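Local structure of probable oxidoreductase protein (Rhizobium etli, 4FB5) at residues 220-225 and 259-264; 176-181 and 263-268; 150-155 and 214-219. The protein probably acts as a nucleotide-dependent oxidoreductase of the GFO/IDH/MocA family, with a Rossmann-type domain expected to bind the dinucleotide cofactor. All blocks are in the same frame, centred on the assembly; numbering follows the deposited sequence.

Interaction 1. Residues 220-225 and 259-264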
ATOM      1  N   TYR A 220     -16.600 -22.002  -1.390  1.00 37.74           N
ATOM      2  CA  TYR A 220     -17.448 -21.094  -0.603  1.00 36.84           C
ATOM      3  C   TYR A 220     -18.103 -20.008  -1.432  1.00 36.99           C
ATOM      4  O   TYR A 220     -19.287 -19.723  -1.269  1.00 37.54           O
ATOM      5  CB  TYR A 220     -16.583 -20.426   0.423  1.00 35.88           C
ATOM      6  CG  TYR A 220     -17.329 -19.605   1.400  1.00 35.39           C
ATOM      7  CD1 TYR A 220     -18.289 -20.186   2.245  1.00 34.94           C
ATOM      8  CD2 TYR A 220     -17.058 -18.248   1.526  1.00 31.65           C
ATOM      9  CE1 TYR A 220     -18.972 -19.406   3.165  1.00 34.58           C
ATOM     10  CE2 TYR A 220     -17.730 -17.473   2.418  1.00 31.37           C
ATOM     11  CZ  TYR A 220     -18.680 -18.047   3.242  1.00 34.48           C
ATOM     12  OH  TYR A 220     -19.345 -17.252   4.138  1.00 37.30           O
ATOM     13  N   LEU A 221     -17.317 -19.410  -2.321  1.00 37.18           N
ATOM     14  CA  LEU A 221     -17.760 -18.300  -3.150  1.00 37.25           C
ATOM     15  C   LEU A 221     -18.553 -18.726  -4.410  1.00 38.27           C
ATOM     16  O   LEU A 221     -19.509 -18.040  -4.811  1.00 38.26           O
ATOM     17  CB  LEU A 221     -16.540 -17.483  -3.574  1.00 36.90           C
ATOM     18  CG  LEU A 221     -15.920 -16.650  -2.455  1.00 36.12           C
ATOM     19  CD1 LEU A 221     -14.601 -15.989  -2.897  1.00 35.35           C
ATOM     20  CD2 LEU A 221     -16.904 -15.608  -2.015  1.00 34.14           C
ATOM     21  N   PHE A 222     -18.153 -19.838  -5.031  1.00 38.23           N
ATOM     22  CA  PHE A 222     -18.654 -20.197  -6.340  1.00 39.02           C
ATOM     23  C   PHE A 222     -19.152 -21.631  -6.391  1.00 39.73           C
ATOM     24  O   PHE A 222     -20.355 -21.892  -6.433  1.00 40.47           O
ATOM     25  CB  PHE A 222     -17.565 -19.960  -7.394  1.00 39.22           C
ATOM     26  CG  PHE A 222     -17.118 -18.515  -7.482  1.00 38.72           C
ATOM     27  CD1 PHE A 222     -18.024 -17.521  -7.843  1.00 37.60           C
ATOM     28  CD2 PHE A 222     -15.807 -18.150  -7.143  1.00 37.65           C
ATOM     29  CE1 PHE A 222     -17.625 -16.189  -7.902  1.00 38.35           C
ATOM     30  CE2 PHE A 222     -15.383 -16.837  -7.185  1.00 37.34           C
ATOM     31  CZ  PHE A 222     -16.283 -15.845  -7.568  1.00 38.75           C
ATOM     32  N   GLY A 223     -18.204 -22.551  -6.412  1.00 39.88           N
ATOM     33  CA  GLY A 223     -18.472 -23.926  -6.173  1.00 39.22           C
ATOM     34  C   GLY A 223     -17.242 -24.693  -6.583  1.00 39.87           C
ATOM     35  O   GLY A 223     -16.123 -24.144  -6.596  1.00 39.79           O
ATOM     36  N   HIS A 224     -17.461 -25.967  -6.901  1.00 39.78           N
ATOM     37  CA  HIS A 224     -16.407 -26.914  -7.172  1.00 40.07           C
ATOM     38  C   HIS A 224     -15.715 -26.741  -8.539  1.00 40.61           C
ATOM     39  O   HIS A 224     -16.164 -25.987  -9.384  1.00 40.53           O
ATOM     40  CB  HIS A 224     -16.950 -28.320  -6.975  1.00 39.68           C
ATOM     41  CG  HIS A 224     -17.070 -28.721  -5.538  1.00 38.98           C
ATOM     42  ND1 HIS A 224     -15.975 -28.866  -4.709  1.00 38.24           N
ATOM     43  CD2 HIS A 224     -18.154 -29.026  -4.784  1.00 39.26           C
ATOM     44  CE1 HIS A 224     -16.375 -29.230  -3.504  1.00 38.62           C
ATOM     45  NE2 HIS A 224     -17.695 -29.345  -3.524  1.00 40.99           N
ATOM     46  N   VAL A 225     -14.599 -27.424  -8.733  1.00 41.22           N
ATOM     47  CA  VAL A 225     -13.765 -27.215  -9.915  1.00 42.45           C
ATOM     48  C   VAL A 225     -14.090 -28.259 -10.987  1.00 43.52           C
ATOM     49  O   VAL A 225     -14.381 -29.421 -10.664  1.00 44.69           O
ATOM     50  CB  VAL A 225     -12.298 -27.321  -9.490  1.00 41.40           C
ATOM     51  CG1 VAL A 225     -11.412 -27.185 -10.635  1.00 41.08           C
ATOM     52  CG2 VAL A 225     -12.005 -26.215  -8.555  1.00 43.32           C
HETATM   53  N   MSE A 259      -8.028 -23.268 -14.606  1.00 38.85           N
HETATM   54  CA  MSE A 259      -9.216 -24.054 -14.302  1.00 41.78           C
HETATM   55  C   MSE A 259     -10.502 -23.502 -14.905  1.00 41.93           C
HETATM   56  O   MSE A 259     -10.500 -22.498 -15.599  1.00 41.42           O
HETATM   57  CB  MSE A 259      -9.416 -24.231 -12.801  1.00 42.36           C
HETATM   58  CG  MSE A 259      -8.162 -24.125 -11.985  1.00 50.66           C
HETATM   59 SE   MSE A 259      -8.457 -24.265 -10.024  1.00 70.09          SE
HETATM   60  CE  MSE A 259      -9.002 -22.422  -9.637  1.00 62.50           C
ATOM     61  N   ARG A 260     -11.590 -24.213 -14.629  1.00 42.83           N
ATOM     62  CA  ARG A 260     -12.940 -23.790 -14.939  1.00 44.05           C
ATOM     63  C   ARG A 260     -13.779 -24.208 -13.756  1.00 44.62           C
ATOM     64  O   ARG A 260     -13.739 -25.349 -13.347  1.00 44.70           O
ATOM     65  CB  ARG A 260     -13.438 -24.482 -16.201  1.00 43.91           C
ATOM     66  CG  ARG A 260     -12.728 -24.031 -17.457  1.00 45.86           C
ATOM     67  CD  ARG A 260     -13.354 -22.761 -17.953  1.00 51.72           C
ATOM     68  NE  ARG A 260     -12.611 -22.110 -19.018  1.00 56.02           N
ATOM     69  CZ  ARG A 260     -12.980 -20.957 -19.562  1.00 59.13           C
ATOM     70  NH1 ARG A 260     -14.076 -20.331 -19.125  1.00 59.24           N
ATOM     71  NH2 ARG A 260     -12.256 -20.430 -20.539  1.00 59.39           N
ATOM     72  N   LEU A 261     -14.505 -23.290 -13.161  1.00 46.26           N
ATOM     73  CA  LEU A 261     -15.383 -23.696 -12.103  1.00 48.68           C
ATOM     74  C   LEU A 261     -16.791 -23.838 -12.622  1.00 50.61           C
ATOM     75  O   LEU A 261     -17.090 -23.623 -13.815  1.00 50.78           O
ATOM     76  CB  LEU A 261     -15.406 -22.673 -10.988  1.00 48.49           C
ATOM     77  CG  LEU A 261     -14.107 -22.030 -10.552  1.00 49.78           C
ATOM     78  CD1 LEU A 261     -14.385 -20.676  -9.904  1.00 48.33           C
ATOM     79  CD2 LEU A 261     -13.370 -22.962  -9.595  1.00 49.79           C
ATOM     80  N   ASP A 262     -17.644 -24.211 -11.678  1.00 53.02           N
ATOM     81  CA  ASP A 262     -19.083 -24.110 -11.772  1.00 55.51           C
ATOM     82  C   ASP A 262     -19.464 -22.849 -12.505  1.00 55.62           C
ATOM     83  O   ASP A 262     -18.984 -21.741 -12.160  1.00 56.60           O
ATOM     84  CB  ASP A 262     -19.656 -24.028 -10.363  1.00 56.73           C
ATOM     85  CG  ASP A 262     -20.659 -25.125 -10.080  1.00 61.71           C
ATOM     86  OD1 ASP A 262     -21.715 -25.177 -10.791  1.00 66.03           O
ATOM     87  OD2 ASP A 262     -20.378 -25.928  -9.136  1.00 64.49           O
ATOM     88  N   GLY A 263     -20.300 -23.014 -13.527  1.00 54.95           N
ATOM     89  CA  GLY A 263     -20.826 -21.866 -14.276  1.00 53.87           C
ATOM     90  C   GLY A 263     -19.938 -21.405 -15.430  1.00 52.70           C
ATOM     91  O   GLY A 263     -20.156 -20.294 -15.986  1.00 53.87           O
ATOM     92  N   GLY A 264     -18.958 -22.243 -15.799  1.00 50.10           N
ATOM     93  CA  GLY A 264     -17.895 -21.843 -16.735  1.00 47.47           C
ATOM     94  C   GLY A 264     -16.919 -20.696 -16.369  1.00 44.94           C
ATOM     95  O   GLY A 264     -16.195 -20.238 -17.251  1.00 44.98           O
TER
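Leu261 fills the angle between Phe222 and Val225, and its two methyls divide the apolar part of this contact. CD1 of Leu261 lies 4.0 Å from CD2 of Phe222, meeting the ring obliquely, while CD2 of Leu261 reaches CG2 of Val225 at 3.7 Å. The leucine's CG stands anti to its carbonyl carbon and beside its backbone N (chi1 -42°), and chi2 then sends one methyl to each partner. Farther along the strand, CG1 of Val225 comes to 4.2 Å from CB of Met259, modelled as selenomethionine. A branched leucine suits a site with two separate hydrophobic neighbours, and Leu218 of helix 206-221 touches it as well. Cutting this side chain back to an alanine would probably leave a gap beside Leu218 and deprive the Phe222 ring and the Val225 methyl of their shared partner.

The polar part is a backbone bond: Asp262 N donates to His224 O at 3.3 Å, with 161° at the hydrogen. It closes the end of the pairing, next to the antiparallel non-hydrogen-bonded pair Val225 and Leu261. The His224 side chain starts away from residues 259-264 and packs by helix 367-385, where NE2 bonds Asp369 OD1. Within the turn, Arg260 NH1 donates to Gly264 O at 2.8 Å in the guanidinium plane, and Arg260 NH2 forms a salt bridge with Asp231 of the second subunit.

Phe222 is where the chain leaves helical geometry, and Gly223 and His224 carry it into strand 225-233 beside strand 254-261. The arrangement is the exit of a beta-alpha-beta crossover: helix 206-221 links the parallel strands 175-183 and 225-233 across one face of the mixed sheet in the C-terminal domain of the GFO/IDH/MocA fold.

Interaction 2. Residues 176-181 and 263-268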
ATOM      1  N   ASN A 176     -16.552 -13.275 -14.443  1.00 37.12           N
ATOM      2  CA  ASN A 176     -15.967 -13.841 -15.647  1.00 38.68           C
ATOM      3  C   ASN A 176     -14.664 -14.584 -15.265  1.00 38.88           C
ATOM      4  O   ASN A 176     -14.463 -15.718 -15.702  1.00 40.37           O
ATOM      5  CB  ASN A 176     -15.478 -12.773 -16.661  1.00 39.51           C
ATOM      6  CG  ASN A 176     -16.392 -11.562 -16.803  1.00 45.36           C
ATOM      7  OD1 ASN A 176     -17.593 -11.686 -17.126  1.00 55.76           O
ATOM      8  ND2 ASN A 176     -15.824 -10.363 -16.640  1.00 48.49           N
ATOM      9  N   HIS A 177     -13.775 -13.919 -14.503  1.00 36.58           N
ATOM     10  CA  HIS A 177     -12.413 -14.379 -14.245  1.00 34.41           C
ATOM     11  C   HIS A 177     -12.017 -14.349 -12.772  1.00 33.25           C
ATOM     12  O   HIS A 177     -12.387 -13.449 -12.018  1.00 32.93           O
ATOM     13  CB  HIS A 177     -11.476 -13.483 -15.003  1.00 34.68           C
ATOM     14  CG  HIS A 177     -10.043 -13.871 -14.908  1.00 36.34           C
ATOM     15  ND1 HIS A 177      -9.622 -15.179 -14.927  1.00 39.28           N
ATOM     16  CD2 HIS A 177      -8.919 -13.117 -14.864  1.00 39.83           C
ATOM     17  CE1 HIS A 177      -8.302 -15.217 -14.873  1.00 40.14           C
ATOM     18  NE2 HIS A 177      -7.850 -13.978 -14.842  1.00 39.14           N
ATOM     19  N   VAL A 178     -11.248 -15.323 -12.342  1.00 31.53           N
ATOM     20  CA  VAL A 178     -10.820 -15.329 -10.949  1.00 30.69           C
ATOM     21  C   VAL A 178      -9.392 -15.791 -10.811  1.00 29.72           C
ATOM     22  O   VAL A 178      -9.053 -16.796 -11.371  1.00 29.14           O
ATOM     23  CB  VAL A 178     -11.693 -16.231 -10.083  1.00 30.60           C
ATOM     24  CG1 VAL A 178     -11.107 -16.332  -8.680  1.00 31.04           C
ATOM     25  CG2 VAL A 178     -13.110 -15.716 -10.061  1.00 30.15           C
ATOM     26  N   ARG A 179      -8.594 -15.047 -10.042  1.00 29.11           N
ATOM     27  CA  ARG A 179      -7.188 -15.350  -9.729  1.00 28.43           C
ATOM     28  C   ARG A 179      -7.021 -15.644  -8.249  1.00 28.97           C
ATOM     29  O   ARG A 179      -7.607 -14.942  -7.432  1.00 29.50           O
ATOM     30  CB  ARG A 179      -6.341 -14.143 -10.075  1.00 26.79           C
ATOM     31  CG  ARG A 179      -6.144 -14.066 -11.534  1.00 25.58           C
ATOM     32  CD  ARG A 179      -5.629 -12.729 -11.949  1.00 27.96           C
ATOM     33  NE  ARG A 179      -5.842 -12.421 -13.368  1.00 27.87           N
ATOM     34  CZ  ARG A 179      -5.440 -11.287 -13.944  1.00 30.05           C
ATOM     35  NH1 ARG A 179      -4.820 -10.367 -13.208  1.00 31.50           N
ATOM     36  NH2 ARG A 179      -5.668 -11.031 -15.244  1.00 28.41           N
ATOM     37  N   VAL A 180      -6.193 -16.622  -7.875  1.00 29.42           N
ATOM     38  CA  VAL A 180      -6.023 -16.974  -6.433  1.00 30.08           C
ATOM     39  C   VAL A 180      -4.636 -17.452  -6.092  1.00 29.90           C
ATOM     40  O   VAL A 180      -4.198 -18.393  -6.691  1.00 30.96           O
ATOM     41  CB  VAL A 180      -6.984 -18.085  -6.028  1.00 29.69           C
ATOM     42  CG1 VAL A 180      -6.813 -18.397  -4.602  1.00 32.19           C
ATOM     43  CG2 VAL A 180      -8.327 -17.579  -6.172  1.00 31.82           C
ATOM     44  N   GLU A 181      -3.928 -16.841  -5.149  1.00 29.73           N
ATOM     45  CA  GLU A 181      -2.505 -17.191  -4.969  1.00 30.24           C
ATOM     46  C   GLU A 181      -2.344 -17.631  -3.571  1.00 30.26           C
ATOM     47  O   GLU A 181      -2.766 -16.917  -2.684  1.00 31.30           O
ATOM     48  CB  GLU A 181      -1.569 -15.996  -5.184  1.00 30.01           C
ATOM     49  CG  GLU A 181      -1.418 -15.492  -6.659  1.00 34.81           C
ATOM     50  CD  GLU A 181      -0.859 -14.025  -6.793  1.00 42.71           C
ATOM     51  OE1 GLU A 181       0.120 -13.666  -6.084  1.00 47.55           O
ATOM     52  OE2 GLU A 181      -1.376 -13.214  -7.614  1.00 45.34           O
ATOM     53  N   GLY A 263     -20.300 -23.014 -13.527  1.00 54.95           N
ATOM     54  CA  GLY A 263     -20.826 -21.866 -14.276  1.00 53.87           C
ATOM     55  C   GLY A 263     -19.938 -21.405 -15.430  1.00 52.70           C
ATOM     56  O   GLY A 263     -20.156 -20.294 -15.986  1.00 53.87           O
ATOM     57  N   GLY A 264     -18.958 -22.243 -15.799  1.00 50.10           N
ATOM     58  CA  GLY A 264     -17.895 -21.843 -16.735  1.00 47.47           C
ATOM     59  C   GLY A 264     -16.919 -20.696 -16.369  1.00 44.94           C
ATOM     60  O   GLY A 264     -16.195 -20.238 -17.251  1.00 44.98           O
ATOM     61  N   ILE A 265     -16.865 -20.267 -15.095  1.00 42.02           N
ATOM     62  CA  ILE A 265     -15.895 -19.250 -14.647  1.00 38.90           C
ATOM     63  C   ILE A 265     -14.454 -19.688 -14.810  1.00 37.44           C
ATOM     64  O   ILE A 265     -14.064 -20.778 -14.428  1.00 36.73           O
ATOM     65  CB  ILE A 265     -16.027 -18.900 -13.185  1.00 38.87           C
ATOM     66  CG1 ILE A 265     -17.284 -18.110 -12.906  1.00 36.60           C
ATOM     67  CG2 ILE A 265     -14.877 -18.025 -12.771  1.00 38.08           C
ATOM     68  CD1 ILE A 265     -17.457 -17.902 -11.411  1.00 35.70           C
ATOM     69  N   SER A 266     -13.656 -18.807 -15.376  1.00 35.76           N
ATOM     70  CA  SER A 266     -12.311 -19.140 -15.697  1.00 34.55           C
ATOM     71  C   SER A 266     -11.414 -18.695 -14.542  1.00 34.30           C
ATOM     72  O   SER A 266     -11.515 -17.569 -14.081  1.00 34.76           O
ATOM     73  CB  SER A 266     -11.963 -18.449 -16.985  1.00 34.10           C
ATOM     74  OG  SER A 266     -10.667 -17.894 -16.913  1.00 37.11           O
ATOM     75  N   ALA A 267     -10.555 -19.585 -14.050  1.00 32.99           N
ATOM     76  CA  ALA A 267      -9.850 -19.315 -12.807  1.00 32.03           C
ATOM     77  C   ALA A 267      -8.394 -19.731 -12.915  1.00 31.02           C
ATOM     78  O   ALA A 267      -8.083 -20.667 -13.608  1.00 31.58           O
ATOM     79  CB  ALA A 267     -10.559 -19.995 -11.636  1.00 31.57           C
ATOM     80  N   VAL A 268      -7.493 -18.976 -12.315  1.00 30.30           N
ATOM     81  CA  VAL A 268      -6.092 -19.368 -12.224  1.00 29.95           C
ATOM     82  C   VAL A 268      -5.796 -19.545 -10.766  1.00 29.65           C
ATOM     83  O   VAL A 268      -6.206 -18.711  -9.969  1.00 30.15           O
ATOM     84  CB  VAL A 268      -5.156 -18.325 -12.797  1.00 29.93           C
ATOM     85  CG1 VAL A 268      -3.727 -18.826 -12.793  1.00 29.38           C
ATOM     86  CG2 VAL A 268      -5.555 -18.010 -14.222  1.00 30.16           C
TER
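His177, Val178 and Arg179 pair in parallel with Ser266, Ala267 and Val268 inside the large mixed sheet of the C-terminal domain, the sheet that in this protein also meets the second subunit. The axes of strand segments 176-181 and 266-268 approach to 4.7 Å, with their directions only 16° from each other. Four backbone bonds join them. Ser266 N donates to Asn176 O, and Val178 N to Ser266 O at 2.9 Å. Val268 N donates to Val178 O at 2.8 Å, and Val180 N to Val268 O. On the other flank of strand 175-183, Asn176 and His177 both face Tyr287, a classic beta bulge.

The two faces of the sheet differ in character. Val178 and Ala267 share the face covered by helix 206-221, where Leu218 packs on Val178; CG2 of Val178 also meets CG2 of Ile265 at 4.0 Å. Small and beta-branched residues suit this place, because they fill the layer between strand and helix without pushing it apart.

His177, Arg179, Ser266 and Val268 lie on the face that turns to the second subunit. Arg179 makes salt bridges there with Asp183 and Glu181 of that subunit, and its NE donates to His177 NE2 at 2.9 Å, so the histidine helps place the arginine. CG2 of Val268 sits at the edge of the imidazole, 4.0 Å from His177 CE1.

The ring is thus gripped from both nitrogens. With CG anti to the backbone N (chi1 -177°), His177 turns its ND1 toward the neighbouring strand, where it donates to Ser266 O at 3.2 Å from 56° above the carbonyl plane, while Val178 N uses the same oxygen.

Interaction 3. Residues 150-155 and 214-219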
ATOM      1  N   LEU A 150     -14.203 -30.032   8.424  1.00 47.47           N
ATOM      2  CA  LEU A 150     -12.794 -29.836   8.199  1.00 46.27           C
ATOM      3  C   LEU A 150     -12.392 -28.420   8.534  1.00 46.12           C
ATOM      4  O   LEU A 150     -13.228 -27.520   8.501  1.00 47.06           O
ATOM      5  CB  LEU A 150     -12.482 -30.145   6.766  1.00 45.82           C
ATOM      6  CG  LEU A 150     -12.635 -31.622   6.536  1.00 43.73           C
ATOM      7  CD1 LEU A 150     -12.911 -31.882   5.103  1.00 42.29           C
ATOM      8  CD2 LEU A 150     -11.380 -32.289   6.988  1.00 42.50           C
ATOM      9  N   GLY A 151     -11.113 -28.232   8.859  1.00 45.36           N
ATOM     10  CA  GLY A 151     -10.586 -26.939   9.265  1.00 43.82           C
ATOM     11  C   GLY A 151     -10.106 -26.158   8.063  1.00 43.69           C
ATOM     12  O   GLY A 151      -8.893 -25.958   7.844  1.00 44.06           O
ATOM     13  N   TYR A 152     -11.061 -25.718   7.266  1.00 42.03           N
ATOM     14  CA  TYR A 152     -10.757 -24.790   6.219  1.00 40.34           C
ATOM     15  C   TYR A 152     -11.124 -23.417   6.767  1.00 39.65           C
ATOM     16  O   TYR A 152     -12.156 -22.866   6.390  1.00 40.37           O
ATOM     17  CB  TYR A 152     -11.552 -25.124   4.946  1.00 39.53           C
ATOM     18  CG  TYR A 152     -11.002 -26.303   4.190  1.00 39.65           C
ATOM     19  CD1 TYR A 152      -9.777 -26.217   3.543  1.00 39.21           C
ATOM     20  CD2 TYR A 152     -11.702 -27.524   4.123  1.00 38.68           C
ATOM     21  CE1 TYR A 152      -9.255 -27.313   2.845  1.00 38.57           C
ATOM     22  CE2 TYR A 152     -11.181 -28.623   3.450  1.00 36.37           C
ATOM     23  CZ  TYR A 152      -9.949 -28.502   2.808  1.00 38.39           C
ATOM     24  OH  TYR A 152      -9.394 -29.549   2.103  1.00 39.76           O
ATOM     25  N   ASN A 153     -10.287 -22.854   7.635  1.00 38.52           N
ATOM     26  CA  ASN A 153     -10.685 -21.646   8.388  1.00 38.25           C
ATOM     27  C   ASN A 153     -10.722 -20.327   7.622  1.00 37.21           C
ATOM     28  O   ASN A 153     -11.485 -19.451   7.958  1.00 36.54           O
ATOM     29  CB  ASN A 153      -9.817 -21.482   9.612  1.00 38.75           C
ATOM     30  CG  ASN A 153      -8.397 -21.799   9.323  1.00 41.93           C
ATOM     31  OD1 ASN A 153      -7.905 -22.845   9.744  1.00 49.44           O
ATOM     32  ND2 ASN A 153      -7.739 -20.959   8.526  1.00 41.88           N
ATOM     33  N   TYR A 154      -9.897 -20.178   6.599  1.00 36.87           N
ATOM     34  CA  TYR A 154      -9.907 -18.949   5.814  1.00 36.72           C
ATOM     35  C   TYR A 154     -11.326 -18.509   5.429  1.00 37.49           C
ATOM     36  O   TYR A 154     -11.654 -17.323   5.571  1.00 37.34           O
ATOM     37  CB  TYR A 154      -8.957 -19.073   4.628  1.00 35.25           C
ATOM     38  CG  TYR A 154      -7.575 -19.219   5.160  1.00 34.17           C
ATOM     39  CD1 TYR A 154      -6.998 -18.201   5.922  1.00 35.11           C
ATOM     40  CD2 TYR A 154      -6.851 -20.354   4.961  1.00 33.49           C
ATOM     41  CE1 TYR A 154      -5.751 -18.315   6.430  1.00 33.91           C
ATOM     42  CE2 TYR A 154      -5.581 -20.488   5.492  1.00 33.54           C
ATOM     43  CZ  TYR A 154      -5.040 -19.463   6.220  1.00 33.85           C
ATOM     44  OH  TYR A 154      -3.772 -19.582   6.749  1.00 35.53           O
ATOM     45  N   ILE A 155     -12.135 -19.484   4.989  1.00 38.14           N
ATOM     46  CA  ILE A 155     -13.606 -19.392   4.766  1.00 39.23           C
ATOM     47  C   ILE A 155     -14.382 -18.595   5.796  1.00 38.76           C
ATOM     48  O   ILE A 155     -15.369 -17.973   5.454  1.00 40.03           O
ATOM     49  CB  ILE A 155     -14.253 -20.812   4.747  1.00 39.82           C
ATOM     50  CG1 ILE A 155     -13.751 -21.635   3.584  1.00 43.48           C
ATOM     51  CG2 ILE A 155     -15.707 -20.787   4.603  1.00 41.29           C
ATOM     52  CD1 ILE A 155     -13.317 -20.814   2.375  1.00 47.77           C
ATOM     53  N   PRO A 214      -7.209 -22.229  -1.049  1.00 32.49           N
ATOM     54  CA  PRO A 214      -7.818 -21.459  -2.127  1.00 32.24           C
ATOM     55  C   PRO A 214      -8.999 -22.190  -2.775  1.00 32.74           C
ATOM     56  O   PRO A 214      -9.992 -21.558  -3.096  1.00 32.35           O
ATOM     57  CB  PRO A 214      -6.662 -21.229  -3.112  1.00 32.21           C
ATOM     58  CG  PRO A 214      -5.439 -21.853  -2.528  1.00 31.49           C
ATOM     59  CD  PRO A 214      -5.741 -22.156  -1.082  1.00 32.02           C
ATOM     60  N   LEU A 215      -8.927 -23.510  -2.953  1.00 33.55           N
ATOM     61  CA  LEU A 215     -10.114 -24.191  -3.486  1.00 34.10           C
ATOM     62  C   LEU A 215     -11.248 -24.126  -2.479  1.00 34.43           C
ATOM     63  O   LEU A 215     -12.409 -23.922  -2.868  1.00 35.07           O
ATOM     64  CB  LEU A 215      -9.882 -25.648  -3.833  1.00 34.23           C
ATOM     65  CG  LEU A 215      -8.736 -26.065  -4.713  1.00 35.76           C
ATOM     66  CD1 LEU A 215      -8.875 -27.550  -4.827  1.00 35.88           C
ATOM     67  CD2 LEU A 215      -8.776 -25.398  -6.088  1.00 36.51           C
ATOM     68  N   SER A 216     -10.946 -24.278  -1.196  1.00 33.83           N
ATOM     69  CA  SER A 216     -12.019 -24.119  -0.254  1.00 34.20           C
ATOM     70  C   SER A 216     -12.612 -22.741  -0.449  1.00 35.09           C
ATOM     71  O   SER A 216     -13.837 -22.585  -0.373  1.00 35.36           O
ATOM     72  CB  SER A 216     -11.592 -24.375   1.187  1.00 33.94           C
ATOM     73  OG  SER A 216     -10.896 -23.294   1.770  1.00 35.28           O
ATOM     74  N   LEU A 217     -11.778 -21.738  -0.772  1.00 35.50           N
ATOM     75  CA  LEU A 217     -12.371 -20.418  -0.992  1.00 36.40           C
ATOM     76  C   LEU A 217     -13.226 -20.339  -2.257  1.00 36.27           C
ATOM     77  O   LEU A 217     -14.339 -19.802  -2.215  1.00 35.70           O
ATOM     78  CB  LEU A 217     -11.345 -19.285  -0.937  1.00 37.50           C
ATOM     79  CG  LEU A 217     -10.695 -19.021   0.430  1.00 40.47           C
ATOM     80  CD1 LEU A 217      -9.488 -18.109   0.212  1.00 43.14           C
ATOM     81  CD2 LEU A 217     -11.674 -18.438   1.476  1.00 39.15           C
ATOM     82  N   LEU A 218     -12.726 -20.885  -3.371  1.00 36.00           N
ATOM     83  CA  LEU A 218     -13.503 -20.889  -4.585  1.00 36.27           C
ATOM     84  C   LEU A 218     -14.824 -21.652  -4.357  1.00 37.13           C
ATOM     85  O   LEU A 218     -15.848 -21.362  -5.021  1.00 36.78           O
ATOM     86  CB  LEU A 218     -12.702 -21.451  -5.752  1.00 35.85           C
ATOM     87  CG  LEU A 218     -11.401 -20.681  -6.040  1.00 38.14           C
ATOM     88  CD1 LEU A 218     -10.732 -21.132  -7.269  1.00 36.16           C
ATOM     89  CD2 LEU A 218     -11.603 -19.189  -6.135  1.00 38.55           C
ATOM     90  N   TRP A 219     -14.806 -22.577  -3.387  1.00 36.90           N
ATOM     91  CA  TRP A 219     -15.935 -23.425  -3.169  1.00 37.02           C
ATOM     92  C   TRP A 219     -16.979 -22.579  -2.519  1.00 37.19           C
ATOM     93  O   TRP A 219     -18.093 -22.447  -3.014  1.00 37.75           O
ATOM     94  CB  TRP A 219     -15.601 -24.608  -2.262  1.00 36.84           C
ATOM     95  CG  TRP A 219     -16.841 -25.296  -1.858  1.00 38.85           C
ATOM     96  CD1 TRP A 219     -17.612 -26.110  -2.648  1.00 41.38           C
ATOM     97  CD2 TRP A 219     -17.552 -25.172  -0.600  1.00 39.84           C
ATOM     98  NE1 TRP A 219     -18.740 -26.528  -1.956  1.00 40.49           N
ATOM     99  CE2 TRP A 219     -18.719 -25.985  -0.695  1.00 40.30           C
ATOM    100  CE3 TRP A 219     -17.287 -24.515   0.612  1.00 38.04           C
ATOM    101  CZ2 TRP A 219     -19.625 -26.140   0.373  1.00 38.01           C
ATOM    102  CZ3 TRP A 219     -18.191 -24.675   1.679  1.00 38.53           C
ATOM    103  CH2 TRP A 219     -19.354 -25.472   1.536  1.00 39.09           C
TER
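The ring of Tyr152, whose CG lies anti to the carbonyl carbon (chi1 -76°), is swung toward the helix and meets Ser216, whose OG stands between its own backbone N and carbonyl carbon (chi1 78°). CB of Ser216 comes obliquely against the ring, 3.5 Å from Tyr152 CD1, and OG of Ser216 is 3.7 Å from Tyr152 CB. A serine suits this place because it is small enough to admit the ring, and its hydroxyl is bonded to His213 O three residues earlier in helix 206-221.

Three residues on, where the chain enters a short 3-10 segment, Ile155 and Leu217 run alongside each other, pointing opposite ways. CG1 of Ile155 is 3.8 Å from Ser216 OG. A methyl of Leu217, CD2, approaches Ile155 N at 3.7 Å and the side of Tyr154 at CB, 4.2 Å away. The Tyr154 ring leads away from residues 214-219 and meets His213, earlier in the same helix, edge-to-face, and a third subunit packs on it through its His338.

Segment 150-155 leads from the last strand of the Rossmann sheet toward helix 158-168, so this contact joins the Rossmann fold, which probably binds the nucleotide, to the C-terminal domain. No hydrogen bond crosses between the two segments; with all five touching residues buried, their attachment rests on van der Waals packing, largely apolar, with the one hydroxyl involved already bonded to His213 O.

Helix 206-221 connects all three sites: interaction 3 uses its last turns, interaction 1 its end and exit, and its Leu218 and Pro214 pack on the strand of interaction 2. Centres of interactions 1 and 2 are about 8 Å apart; interaction 3 lies about 13 Å from the first and 16 Å from the second. Interactions 1 and 2 share Gly263 and Gly264, the turn between neighbouring strands 254-261 and 266-272, and both touch the second subunit. Along the chain, interaction 3 closes before interaction 1 opens, whereas interactions 2 and 3 alternate. The helix thus lies between the Rossmann-side loop and the sheet that meets the partner subunit.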